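Local coordinates for putative amidohydrolase (Unidentified, PDB 3FEQ), which probably acts as a zinc-dependent prolidase of the amidohydrolase superfamily, hydrolysing dipeptides that end in proline, at residues Gly140-Phe145 / Gly196-Thr201; Ile189-Ser194 / Val228-Tyr233; Ala237-Val242 / Ala260-Glu265. One frame throughout, in Å; residues are numbered along the deposited sequence.

Interaction 1 of 3, residues Gly140-Phe145 / Gly196-Thr201; sequences GGHGDF and GVASPT
His142 reaches across to the 196-201 loop and gives its ring N-H to a serine. Its ND1 donates to Ser199 OG at 2.6 Å, with an N-H...O angle of 142°. The bond is bent, and the oxygen sits 23° out of the ring plane. CG of His142 is anti to the backbone N (chi1 -177°), which carries the ring out to the serine. Ser199 OG also bonds Asp202, whose side chain touches His142 as well. A second polar link is weak: Thr201 OG1 to Gly140 O, 3.3 Å.

Within 140-145 the chain makes a type I beta turn, closed by Asp144 N to Gly141 O at 2.8 Å. Asp144 OD2 accepts from Gly140 N at 2.6 Å through its anti lone pair. OD1 forms a salt bridge with Arg146.

The remaining contacts are packing. The His142 ring lies against Gly196, which has no side chain to stand between them. His142 CE1 is 3.3 Å from Val197 N. The amide N of Ala198 comes to the ring edge, in plane. Phe145 and Pro200 cross at about a right angle, CD1 of the ring being 4.0 Å from CD of the proline. The Phe145 edge also meets a backbone oxygen, with CE1 3.4 Å from Ala198 O.

His142 further stacks on the zinc ligand His231, and its side chain is about 4 Å from a bound zinc ion. The two loops follow strands 135-137 and 189-192, and such loops build the active-site mouth of a TIM-barrel amidohydrolase.

Interaction 2 of 3, residues Ile189-Ser194 / Val228-Tyr233; sequences IKIMAS and VMAHAY. With ZN (zinc ion), chain V.
Strand segments 189-192 and 228-233 run parallel, their axes 4.7 Å apart at closest approach and 25° from each other, with Ile189-Met192 level with Val228-His231. Four backbone bonds join them: Met229 N to Ile189 O, Ile191 N to Met229 O, His231 N to Ile191 O, and Ala193 N to His231 O. The last continues the pairing just past the end of strand 189-192.

On one face Ile191 CG1 packs on Ala230 CB at 3.9 Å and on Val228 CG1 at 4.2 Å. Helix 211-223, the crossover of this beta-alpha-beta unit, packs on Ile191 and Val228.

The other face holds Lys190, Met192, Met229 and His231. Lys190 crosses Met229 at a slant, its CB 3.8 Å from Met229 CG. Bends at chi2 and chi4 lead the chain on past the histidine, CE of Lys190 lying 3.9 Å from His231 CB. Met192 SD approaches the His231 ring obliquely, 4.8 Å from its centroid. His231 ND1 binds a zinc ion at 2.3 Å; His251 is the second ligand. NE2 bonds Gly195 O, which fixes the ring's rotation.

Lys190 NZ lies 3.2 Å from the same zinc ion. In binuclear amidohydrolases a lysine on the fourth barrel strand is often carboxylated and bridges both metals. The position of Lys190 is consistent with that role, although a plain lysine is modelled.

Interaction 3 of 3, residues Ala237-Val242 / Ala260-Glu265; sequences AIARAV and AKLMHE
Met263 lays its thioether end over Ile238, with CE 3.7 Å from Ile238 CG2 and SD 4.1 Å from that same methyl. The two side chains cross at about a right angle. This is packing between neighbouring outer helices of the TIM barrel. Helix 235-243 follows strand 228-234, helix 257-266 follows strand 248-254, and the two helices run nearly parallel. The axes of the two short segments come within 9.5 Å and are inclined at 20°.

No hydrogen bond links the segments, and every contact is apolar or van der Waals. Met263 bends at chi3 (-50°), which turns its methyl toward Ile238. The base of the same chain serves a second partner: CG meets Val242 CG2 at 3.8 Å, again at about a right angle. One methionine therefore spans two successive turns of the facing helix. Ile238 and Met263 also touch Ile249 of strand 248-254, so the seam between the helices is backed by the barrel wall. Tyr311 of helix 302-314 meets both of these side chains too.

Leu262 adds the more outward part of the contact. It swings CG away from its own N (chi1 -173°), toward the other helix. The backbone O of Leu262 faces Val242 CG1 at 4.2 Å. One branch of this leucine does the touching: CD2 rests 4.0 Å from Ala239 CB and 3.9 Å from Ala239 O.

In the fold
The three contacts step from the mouth of the barrel to its outer layer. Interaction 2 is wholly buried in the wall and carries a zinc ligand. Interaction 1 is only partly buried and consists of loops at the strand ends; the first two meet where His142 NE2 comes 3.4 Å from His231 CE1. Interaction 3 is also buried, but lies outside the wall, between helices; it has no hydrogen bond and rests on apolar side-chain packing. It touches interaction 2 through Ile238 CD1, 3.4 Å from Tyr233 O, because helix 235-243 directly follows strand 228-234. Interactions 1 and 3 do not touch. Polar and metal chemistry thus gathers at the site, and hydrophobic packing at the outer layer.

Interaction 1 of 3, residues Gly140-Phe145 / Gly196-Thr201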
loop_
_atom_site.group_PDB
_atom_site.type_symbol
_atom_site.label_atom_id
_atom_site.label_comp_id
_atom_site.label_asym_id
_atom_site.label_seq_id
_atom_site.Cartn_x
_atom_site.Cartn_y
_atom_site.Cartn_z
ATOM N N GLY C 140 18.514 3.078 14.786
ATOM C CA GLY C 140 19.439 3.952 15.490
ATOM C C GLY C 140 20.670 3.205 15.940
ATOM O O GLY C 140 21.469 3.720 16.725
ATOM N N GLY C 141 20.818 1.987 15.427
ATOM C CA GLY C 141 21.839 1.061 15.889
ATOM C C GLY C 141 23.132 1.286 15.150
ATOM O O GLY C 141 23.249 2.224 14.369
ATOM N N HIS C 142 24.107 0.415 15.386
ATOM C CA HIS C 142 25.444 0.633 14.853
ATOM C C HIS C 142 25.369 0.519 13.336
ATOM O O HIS C 142 26.198 1.073 12.618
ATOM C CB HIS C 142 26.469 -0.335 15.491
ATOM C CG HIS C 142 27.888 -0.125 15.039
ATOM N ND1 HIS C 142 28.537 1.090 15.133
ATOM C CD2 HIS C 142 28.790 -0.988 14.508
ATOM C CE1 HIS C 142 29.765 0.971 14.655
ATOM N NE2 HIS C 142 29.944 -0.280 14.270
ATOM N N GLY C 143 24.323 -0.141 12.852
ATOM C CA GLY C 143 24.108 -0.272 11.417
ATOM C C GLY C 143 23.330 0.872 10.792
ATOM O O GLY C 143 23.293 1.009 9.573
ATOM N N ASP C 144 22.710 1.701 11.623
ATOM C CA ASP C 144 21.795 2.730 11.141
ATOM C C ASP C 144 22.562 4.024 10.940
ATOM O O ASP C 144 22.992 4.646 11.913
ATOM C CB ASP C 144 20.673 2.929 12.159
ATOM C CG ASP C 144 19.474 3.663 11.589
ATOM O OD1 ASP C 144 19.567 4.224 10.468
ATOM O OD2 ASP C 144 18.432 3.683 12.286
ATOM N N PHE C 145 22.738 4.425 9.682
ATOM C CA PHE C 145 23.610 5.562 9.339
ATOM C C PHE C 145 22.829 6.831 9.067
ATOM O O PHE C 145 23.355 7.770 8.481
ATOM C CB PHE C 145 24.517 5.243 8.139
ATOM C CG PHE C 145 25.485 4.126 8.397
ATOM C CD1 PHE C 145 26.485 4.265 9.350
ATOM C CD2 PHE C 145 25.359 2.914 7.728
ATOM C CE1 PHE C 145 27.355 3.220 9.624
ATOM C CE2 PHE C 145 26.231 1.859 7.990
ATOM C CZ PHE C 145 27.227 2.010 8.941
ATOM N N GLY C 196 28.828 1.659 18.694
ATOM C CA GLY C 196 30.105 1.479 18.024
ATOM C C GLY C 196 30.903 2.748 17.814
ATOM O O GLY C 196 30.845 3.669 18.627
ATOM N N VAL C 197 31.666 2.781 16.725
ATOM C CA VAL C 197 32.532 3.914 16.422
ATOM C C VAL C 197 32.116 4.614 15.113
ATOM O O VAL C 197 32.044 5.845 15.055
ATOM C CB VAL C 197 34.015 3.475 16.366
ATOM C CG1 VAL C 197 34.905 4.622 15.893
ATOM C CG2 VAL C 197 34.471 2.949 17.731
ATOM N N ALA C 198 31.778 3.819 14.095
ATOM C CA ALA C 198 31.568 4.314 12.729
ATOM C C ALA C 198 30.117 4.708 12.406
ATOM O O ALA C 198 29.795 5.025 11.258
ATOM C CB ALA C 198 32.079 3.288 11.716
ATOM N N SER C 199 29.248 4.687 13.412
ATOM C CA SER C 199 27.848 5.085 13.243
ATOM C C SER C 199 27.573 6.421 13.938
ATOM O O SER C 199 28.213 6.733 14.946
ATOM C CB SER C 199 26.922 4.003 13.800
ATOM O OG SER C 199 27.421 3.477 15.019
ATOM N N PRO C 200 26.627 7.219 13.401
ATOM C CA PRO C 200 26.374 8.584 13.916
ATOM C C PRO C 200 25.799 8.724 15.347
ATOM O O PRO C 200 26.286 9.557 16.119
ATOM C CB PRO C 200 25.419 9.191 12.875
ATOM C CG PRO C 200 24.793 8.027 12.189
ATOM C CD PRO C 200 25.797 6.908 12.221
ATOM N N THR C 201 24.787 7.926 15.697
ATOM C CA THR C 201 23.900 8.259 16.826
ATOM C C THR C 201 24.131 7.493 18.136
ATOM O O THR C 201 23.690 7.938 19.195
ATOM C CB THR C 201 22.397 8.180 16.442
ATOM O OG1 THR C 201 22.082 6.870 15.953
ATOM C CG2 THR C 201 22.063 9.204 15.377
#

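Interaction 2 of 3, residues Ile189-Ser194 / Val228-Tyr233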
loop_
_atom_site.group_PDB
_atom_site.type_symbol
_atom_site.label_atom_id
_atom_site.label_comp_id
_atom_site.label_asym_id
_atom_site.label_seq_id
_atom_site.Cartn_x
_atom_site.Cartn_y
_atom_site.Cartn_z
ATOM N N ILE C 189 25.580 -15.325 10.610
ATOM C CA ILE C 189 24.775 -14.129 10.787
ATOM C C ILE C 189 25.502 -13.134 11.653
ATOM O O ILE C 189 26.002 -13.515 12.701
ATOM C CB ILE C 189 23.439 -14.455 11.440
ATOM C CG1 ILE C 189 22.620 -15.422 10.562
ATOM C CG2 ILE C 189 22.679 -13.174 11.726
ATOM C CD1 ILE C 189 22.244 -14.851 9.185
ATOM N N LYS C 190 25.591 -11.880 11.192
ATOM C CA LYS C 190 26.226 -10.788 11.936
ATOM C C LYS C 190 25.151 -9.862 12.469
ATOM O O LYS C 190 24.205 -9.535 11.756
ATOM C CB LYS C 190 27.192 -10.002 11.034
ATOM C CG LYS C 190 27.543 -8.554 11.506
ATOM C CD LYS C 190 28.973 -8.410 12.067
ATOM C CE LYS C 190 29.171 -7.101 12.854
ATOM N NZ LYS C 190 30.208 -6.178 12.268
ATOM N N ILE C 191 25.278 -9.469 13.736
ATOM C CA ILE C 191 24.386 -8.487 14.356
ATOM C C ILE C 191 25.212 -7.443 15.117
ATOM O O ILE C 191 26.358 -7.690 15.499
ATOM C CB ILE C 191 23.364 -9.155 15.327
ATOM C CG1 ILE C 191 24.024 -9.558 16.653
ATOM C CG2 ILE C 191 22.716 -10.380 14.691
ATOM C CD1 ILE C 191 23.020 -9.997 17.715
ATOM N N MET C 192 24.626 -6.272 15.320
ATOM C CA MET C 192 25.197 -5.286 16.210
ATOM C C MET C 192 24.499 -5.364 17.579
ATOM O O MET C 192 23.305 -5.099 17.682
ATOM C CB MET C 192 25.047 -3.895 15.598
ATOM C CG MET C 192 25.253 -3.849 14.087
ATOM S SD MET C 192 26.955 -4.133 13.601
ATOM C CE MET C 192 27.029 -3.189 12.063
ATOM N N ALA C 193 25.242 -5.747 18.618
ATOM C CA ALA C 193 24.697 -5.879 19.981
ATOM C C ALA C 193 25.159 -4.783 20.927
ATOM O O ALA C 193 25.016 -4.909 22.142
ATOM C CB ALA C 193 25.038 -7.227 20.571
ATOM N N SER C 194 25.667 -3.698 20.356
ATOM C CA SER C 194 26.274 -2.619 21.116
ATOM C C SER C 194 26.417 -1.370 20.227
ATOM O O SER C 194 26.405 -1.462 18.989
ATOM C CB SER C 194 27.647 -3.088 21.628
ATOM O OG SER C 194 28.354 -2.087 22.330
ATOM N N VAL C 228 25.844 -17.074 15.189
ATOM C CA VAL C 228 25.771 -15.628 15.140
ATOM C C VAL C 228 27.095 -15.032 15.615
ATOM O O VAL C 228 27.617 -15.418 16.659
ATOM C CB VAL C 228 24.676 -15.128 16.094
ATOM C CG1 VAL C 228 24.820 -13.646 16.364
ATOM C CG2 VAL C 228 23.333 -15.440 15.548
ATOM N N MET C 229 27.643 -14.105 14.838
ATOM C CA MET C 229 28.729 -13.248 15.307
ATOM C C MET C 229 28.135 -11.912 15.721
ATOM O O MET C 229 27.131 -11.486 15.162
ATOM C CB MET C 229 29.801 -13.058 14.222
ATOM C CG MET C 229 29.296 -12.616 12.846
ATOM S SD MET C 229 30.593 -12.723 11.598
ATOM C CE MET C 229 31.530 -11.303 12.107
ATOM N N ALA C 230 28.744 -11.248 16.695
ATOM C CA ALA C 230 28.083 -10.129 17.352
ATOM C C ALA C 230 29.044 -9.029 17.762
ATOM O O ALA C 230 30.050 -9.267 18.421
ATOM C CB ALA C 230 27.292 -10.616 18.553
ATOM N N HIS C 231 28.716 -7.811 17.371
ATOM C CA HIS C 231 29.586 -6.677 17.600
ATOM C C HIS C 231 29.252 -6.122 18.979
ATOM O O HIS C 231 28.094 -5.820 19.269
ATOM C CB HIS C 231 29.363 -5.643 16.491
ATOM C CG HIS C 231 29.807 -4.260 16.843
ATOM N ND1 HIS C 231 30.899 -3.660 16.253
ATOM C CD2 HIS C 231 29.261 -3.328 17.659
ATOM C CE1 HIS C 231 31.035 -2.435 16.724
ATOM N NE2 HIS C 231 30.054 -2.209 17.580
ATOM N N ALA C 232 30.258 -6.033 19.842
ATOM C CA ALA C 232 30.041 -5.609 21.231
ATOM C C ALA C 232 31.333 -5.103 21.827
ATOM O O ALA C 232 32.384 -5.690 21.596
ATOM C CB ALA C 232 29.471 -6.758 22.087
ATOM N N TYR C 233 31.260 -4.003 22.569
ATOM C CA TYR C 233 32.446 -3.450 23.202
ATOM C C TYR C 233 32.546 -3.781 24.678
ATOM O O TYR C 233 33.498 -4.424 25.092
ATOM C CB TYR C 233 32.541 -1.947 22.979
ATOM C CG TYR C 233 33.067 -1.586 21.610
ATOM C CD1 TYR C 233 34.349 -1.942 21.216
ATOM C CD2 TYR C 233 32.279 -0.904 20.704
ATOM C CE1 TYR C 233 34.822 -1.626 19.947
ATOM C CE2 TYR C 233 32.745 -0.585 19.448
ATOM C CZ TYR C 233 34.010 -0.941 19.071
ATOM O OH TYR C 233 34.455 -0.607 17.810
HETATM ZN ZN ZN V . 31.687 -4.084 14.145
#

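Interaction 3 of 3, residues Ala237-Val242 / Ala260-Glu265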
loop_
_atom_site.group_PDB
_atom_site.type_symbol
_atom_site.label_atom_id
_atom_site.label_comp_id
_atom_site.label_asym_id
_atom_site.label_seq_id
_atom_site.Cartn_x
_atom_site.Cartn_y
_atom_site.Cartn_z
ATOM N N ALA C 237 27.470 -5.430 27.489
ATOM C CA ALA C 237 26.976 -5.790 26.163
ATOM C C ALA C 237 27.461 -7.170 25.723
ATOM O O ALA C 237 26.734 -7.905 25.055
ATOM C CB ALA C 237 27.399 -4.743 25.154
ATOM N N ILE C 238 28.682 -7.526 26.110
ATOM C CA ILE C 238 29.227 -8.827 25.768
ATOM C C ILE C 238 28.525 -9.941 26.517
ATOM O O ILE C 238 28.107 -10.935 25.918
ATOM C CB ILE C 238 30.722 -8.907 26.059
ATOM C CG1 ILE C 238 31.495 -8.097 25.015
ATOM C CG2 ILE C 238 31.169 -10.369 26.050
ATOM C CD1 ILE C 238 32.926 -7.774 25.387
ATOM N N ALA C 239 28.392 -9.768 27.826
ATOM C CA ALA C 239 27.888 -10.838 28.665
ATOM C C ALA C 239 26.529 -11.289 28.156
ATOM O O ALA C 239 26.349 -12.461 27.825
ATOM C CB ALA C 239 27.812 -10.402 30.120
ATOM N N ARG C 240 25.610 -10.339 27.999
ATOM C CA ARG C 240 24.240 -10.673 27.619
ATOM C C ARG C 240 24.156 -11.354 26.248
ATOM O O ARG C 240 23.407 -12.321 26.079
ATOM C CB ARG C 240 23.325 -9.446 27.696
ATOM C CG ARG C 240 23.784 -8.262 26.890
ATOM C CD ARG C 240 22.887 -7.089 27.132
ATOM N NE ARG C 240 22.371 -6.581 25.877
ATOM C CZ ARG C 240 21.091 -6.627 25.523
ATOM N NH1 ARG C 240 20.720 -6.136 24.348
ATOM N NH2 ARG C 240 20.179 -7.141 26.345
ATOM N N ALA C 241 24.982 -10.893 25.306
ATOM C CA ALA C 241 25.090 -11.527 23.990
ATOM C C ALA C 241 25.460 -12.991 24.124
ATOM O O ALA C 241 24.833 -13.850 23.507
ATOM C CB ALA C 241 26.111 -10.810 23.135
ATOM N N VAL C 242 26.461 -13.268 24.956
ATOM C CA VAL C 242 26.916 -14.636 25.182
ATOM C C VAL C 242 25.864 -15.469 25.911
ATOM O O VAL C 242 25.624 -16.614 25.550
ATOM C CB VAL C 242 28.248 -14.670 25.939
ATOM C CG1 VAL C 242 28.708 -16.098 26.136
ATOM C CG2 VAL C 242 29.280 -13.909 25.171
ATOM N N ALA C 260 34.786 -12.193 30.282
ATOM C CA ALA C 260 35.754 -13.111 29.709
ATOM C C ALA C 260 35.559 -14.522 30.247
ATOM O O ALA C 260 35.488 -15.481 29.482
ATOM C CB ALA C 260 37.153 -12.624 29.982
ATOM N N LYS C 261 35.428 -14.632 31.566
ATOM C CA LYS C 261 35.242 -15.918 32.220
ATOM C C LYS C 261 33.965 -16.574 31.706
ATOM O O LYS C 261 33.964 -17.756 31.376
ATOM C CB LYS C 261 35.168 -15.719 33.737
ATOM C CG LYS C 261 35.983 -16.696 34.615
ATOM C CD LYS C 261 35.485 -16.664 36.084
ATOM C CE LYS C 261 36.566 -16.818 37.155
ATOM N NZ LYS C 261 36.561 -18.155 37.807
ATOM N N LEU C 262 32.900 -15.784 31.579
ATOM C CA LEU C 262 31.627 -16.261 31.020
ATOM C C LEU C 262 31.759 -16.720 29.576
ATOM O O LEU C 262 31.146 -17.702 29.174
ATOM C CB LEU C 262 30.567 -15.172 31.102
ATOM C CG LEU C 262 29.140 -15.553 30.720
ATOM C CD1 LEU C 262 28.558 -16.519 31.741
ATOM C CD2 LEU C 262 28.310 -14.292 30.649
ATOM N N MET C 263 32.563 -15.998 28.806
ATOM C CA MET C 263 32.863 -16.367 27.433
ATOM C C MET C 263 33.581 -17.706 27.331
ATOM O O MET C 263 33.208 -18.554 26.521
ATOM C CB MET C 263 33.689 -15.272 26.760
ATOM C CG MET C 263 32.966 -14.588 25.623
ATOM S SD MET C 263 33.896 -13.242 24.889
ATOM C CE MET C 263 34.321 -12.359 26.376
ATOM N N HIS C 264 34.609 -17.899 28.156
ATOM C CA HIS C 264 35.349 -19.162 28.174
ATOM C C HIS C 264 34.438 -20.326 28.532
ATOM O O HIS C 264 34.523 -21.395 27.947
ATOM C CB HIS C 264 36.511 -19.088 29.158
ATOM C CG HIS C 264 37.094 -20.423 29.502
ATOM N ND1 HIS C 264 37.770 -21.197 28.582
ATOM C CD2 HIS C 264 37.086 -21.129 30.657
ATOM C CE1 HIS C 264 38.173 -22.314 29.165
ATOM N NE2 HIS C 264 37.770 -22.296 30.423
ATOM N N GLU C 265 33.536 -20.089 29.472
ATOM C CA GLU C 265 32.621 -21.112 29.948
ATOM C C GLU C 265 31.681 -21.589 28.851
ATOM O O GLU C 265 31.462 -22.777 28.673
ATOM C CB GLU C 265 31.799 -20.549 31.101
ATOM C CG GLU C 265 31.692 -21.449 32.301
ATOM C CD GLU C 265 31.358 -20.660 33.547
ATOM O OE1 GLU C 265 31.462 -19.415 33.490
ATOM O OE2 GLU C 265 31.024 -21.276 34.587
#